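Local coordinates for protein ubiquitin-conjugating enzyme (Plasmodium vivax, PDB 2FO3) that probably acts as a ubiquitin-conjugating enzyme (E2), passing activated ubiquitin on toward protein substrates through its UBC domain, at residues 37-42 against 54-59. Numbering follows the deposited sequence.
Sequences IWIVKY and VYKLKI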
# COMPACT_ATOMS: atom_id res chain seq x y z
N ILE A 37 -7.70 -3.15 -8.73
CA ILE A 37 -7.77 -2.31 -7.53
C ILE A 37 -7.83 -3.16 -6.23
O ILE A 37 -8.68 -4.06 -6.10
CB ILE A 37 -8.99 -1.32 -7.55
CG1 ILE A 37 -8.83 -0.28 -8.65
CG2 ILE A 37 -9.16 -0.64 -6.21
CD1 ILE A 37 -9.99 0.72 -8.74
N TRP A 38 -6.93 -2.86 -5.29
CA TRP A 38 -6.92 -3.45 -3.95
C TRP A 38 -7.13 -2.36 -2.92
O TRP A 38 -6.79 -1.21 -3.14
CB TRP A 38 -5.56 -4.14 -3.65
CG TRP A 38 -5.18 -5.32 -4.48
CD1 TRP A 38 -5.92 -5.93 -5.49
CD2 TRP A 38 -3.98 -6.10 -4.33
NE1 TRP A 38 -5.21 -7.00 -5.98
CE2 TRP A 38 -4.04 -7.14 -5.29
CE3 TRP A 38 -2.86 -6.03 -3.47
CZ2 TRP A 38 -2.99 -8.09 -5.44
CZ3 TRP A 38 -1.81 -6.97 -3.62
CH2 TRP A 38 -1.90 -8.00 -4.60
N ILE A 39 -7.64 -2.74 -1.76
CA ILE A 39 -7.72 -1.84 -0.62
C ILE A 39 -7.11 -2.57 0.55
O ILE A 39 -7.60 -3.64 0.97
CB ILE A 39 -9.17 -1.43 -0.21
CG1 ILE A 39 -10.03 -1.01 -1.41
CG2 ILE A 39 -9.15 -0.36 0.90
CD1 ILE A 39 -9.62 0.27 -2.00
N VAL A 40 -6.04 -2.00 1.07
CA VAL A 40 -5.36 -2.55 2.23
C VAL A 40 -5.76 -1.79 3.51
O VAL A 40 -5.68 -0.54 3.57
CB VAL A 40 -3.81 -2.56 2.00
CG1 VAL A 40 -3.05 -2.98 3.27
CG2 VAL A 40 -3.47 -3.46 0.86
N LYS A 41 -6.19 -2.53 4.52
CA LYS A 41 -6.50 -1.97 5.84
C LYS A 41 -5.30 -2.13 6.77
O LYS A 41 -4.81 -3.24 6.99
CB LYS A 41 -7.75 -2.66 6.44
CG LYS A 41 -8.09 -2.21 7.86
CD LYS A 41 -9.44 -2.79 8.30
CE LYS A 41 -9.63 -2.63 9.83
NZ LYS A 41 -11.05 -2.86 10.30
N TYR A 42 -4.82 -1.02 7.31
CA TYR A 42 -3.75 -1.04 8.28
C TYR A 42 -4.28 -0.54 9.61
O TYR A 42 -4.90 0.51 9.68
CB TYR A 42 -2.56 -0.19 7.80
CG TYR A 42 -1.55 0.11 8.86
CD1 TYR A 42 -0.84 -0.93 9.50
CD2 TYR A 42 -1.25 1.44 9.20
CE1 TYR A 42 0.12 -0.64 10.50
CE2 TYR A 42 -0.30 1.74 10.16
CZ TYR A 42 0.38 0.70 10.82
OH TYR A 42 1.30 1.03 11.78
N VAL A 54 -7.23 3.31 12.39
CA VAL A 54 -7.41 2.55 11.17
C VAL A 54 -7.14 3.44 9.98
O VAL A 54 -7.69 4.54 9.90
CB VAL A 54 -8.82 1.90 11.08
CG1 VAL A 54 -9.08 1.27 9.69
CG2 VAL A 54 -9.00 0.88 12.20
N TYR A 55 -6.27 2.97 9.07
CA TYR A 55 -6.02 3.64 7.80
C TYR A 55 -6.18 2.67 6.65
O TYR A 55 -5.89 1.47 6.77
CB TYR A 55 -4.64 4.35 7.79
CG TYR A 55 -4.55 5.39 8.87
CD1 TYR A 55 -5.18 6.64 8.72
CD2 TYR A 55 -3.89 5.13 10.08
CE1 TYR A 55 -5.14 7.60 9.75
CE2 TYR A 55 -3.83 6.08 11.10
CZ TYR A 55 -4.47 7.30 10.92
OH TYR A 55 -4.41 8.23 11.90
N LYS A 56 -6.67 3.18 5.53
CA LYS A 56 -6.90 2.36 4.36
C LYS A 56 -6.11 2.89 3.18
O LYS A 56 -6.15 4.06 2.86
CB LYS A 56 -8.39 2.24 4.03
CG LYS A 56 -9.07 1.23 4.95
CD LYS A 56 -10.49 0.97 4.60
CE LYS A 56 -11.05 -0.14 5.51
NZ LYS A 56 -12.51 -0.32 5.36
N LEU A 57 -5.40 1.98 2.54
CA LEU A 57 -4.52 2.30 1.42
C LEU A 57 -5.13 1.73 0.14
O LEU A 57 -5.39 0.50 0.03
CB LEU A 57 -3.16 1.63 1.71
CG LEU A 57 -1.78 2.08 1.29
CD1 LEU A 57 -1.48 3.54 1.64
CD2 LEU A 57 -0.75 1.14 1.97
N LYS A 58 -5.36 2.60 -0.83
CA LYS A 58 -5.87 2.15 -2.12
C LYS A 58 -4.70 1.92 -3.08
O LYS A 58 -3.80 2.76 -3.18
CB LYS A 58 -6.87 3.11 -2.72
CG LYS A 58 -7.46 2.57 -4.01
CD LYS A 58 -8.84 3.21 -4.29
CE LYS A 58 -9.09 3.29 -5.78
NZ LYS A 58 -10.42 3.99 -6.08
N ILE A 59 -4.72 0.78 -3.75
CA ILE A 59 -3.67 0.36 -4.65
C ILE A 59 -4.23 0.11 -6.03
O ILE A 59 -5.10 -0.73 -6.20
CB ILE A 59 -2.91 -0.88 -4.12
CG1 ILE A 59 -2.26 -0.59 -2.75
CG2 ILE A 59 -1.82 -1.31 -5.13
CD1 ILE A 59 -1.84 -1.87 -2.01
O HOH W 1 -12.79 -1.59 8.42
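Val40 and Ile59 meet on the largely buried face of this antiparallel hairpin, where Val40 CG2 touches Ile59 CD1 at 3.7 Å, a diagonal contact between successive hydrogen-bonded pairs. The methyl gets there because Val40 CG1 is anti to the backbone N (chi1 174°), which sets CG2 beside that nitrogen, on the side of Ile59. Directly across the strands, Val40 faces Leu57 and Trp38 faces Ile59, but these pairs approach through their CB atoms, and the indole of Trp38 turns from the partner strand and meets Phe61 edge-to-face. Helix 105-116 packs on this face, with Ile105 against Trp38 and Ile59, Ile112 against Leu57 and Ile113 against Tyr42.

Between the two faces runs the backbone ladder. Trp38, Val40 and Tyr42 each exchange a pair of hydrogen bonds with Ile59, Leu57 and Tyr55 respectively; Leu57 N to Val40 O is the shortest, at 2.7 Å, and Tyr55 N to Tyr42 O is almost straight, with 178° at the hydrogen. The carbonyl of Val40 also receives a CA-H...O contact from Lys56 CA at 3.2 Å.

The other face is built from aliphatic and lysine chains. Ile39 CD1 rests on the methylenes of Lys58, 3.7 Å from CG, while Lys58 CE reaches Ile37 CG2 at 4.0 Å. Farther along, the extended Lys41 crosses Val54, its CE 3.9 Å from Val54 CG1. At the polar edge one water accepts from Lys41 NZ at 2.9 Å and, weakly, from Lys56 NZ.

The hairpin supplies the two central strands of the four-stranded UBC sheet and is two-sided in chemistry: one face is largely turned to the core under helix 105-116, whereas on the other the lysines contribute methylenes to packing, and the water between Lys41 NZ and Lys56 NZ, 5.7 Å apart, may ease their like charges.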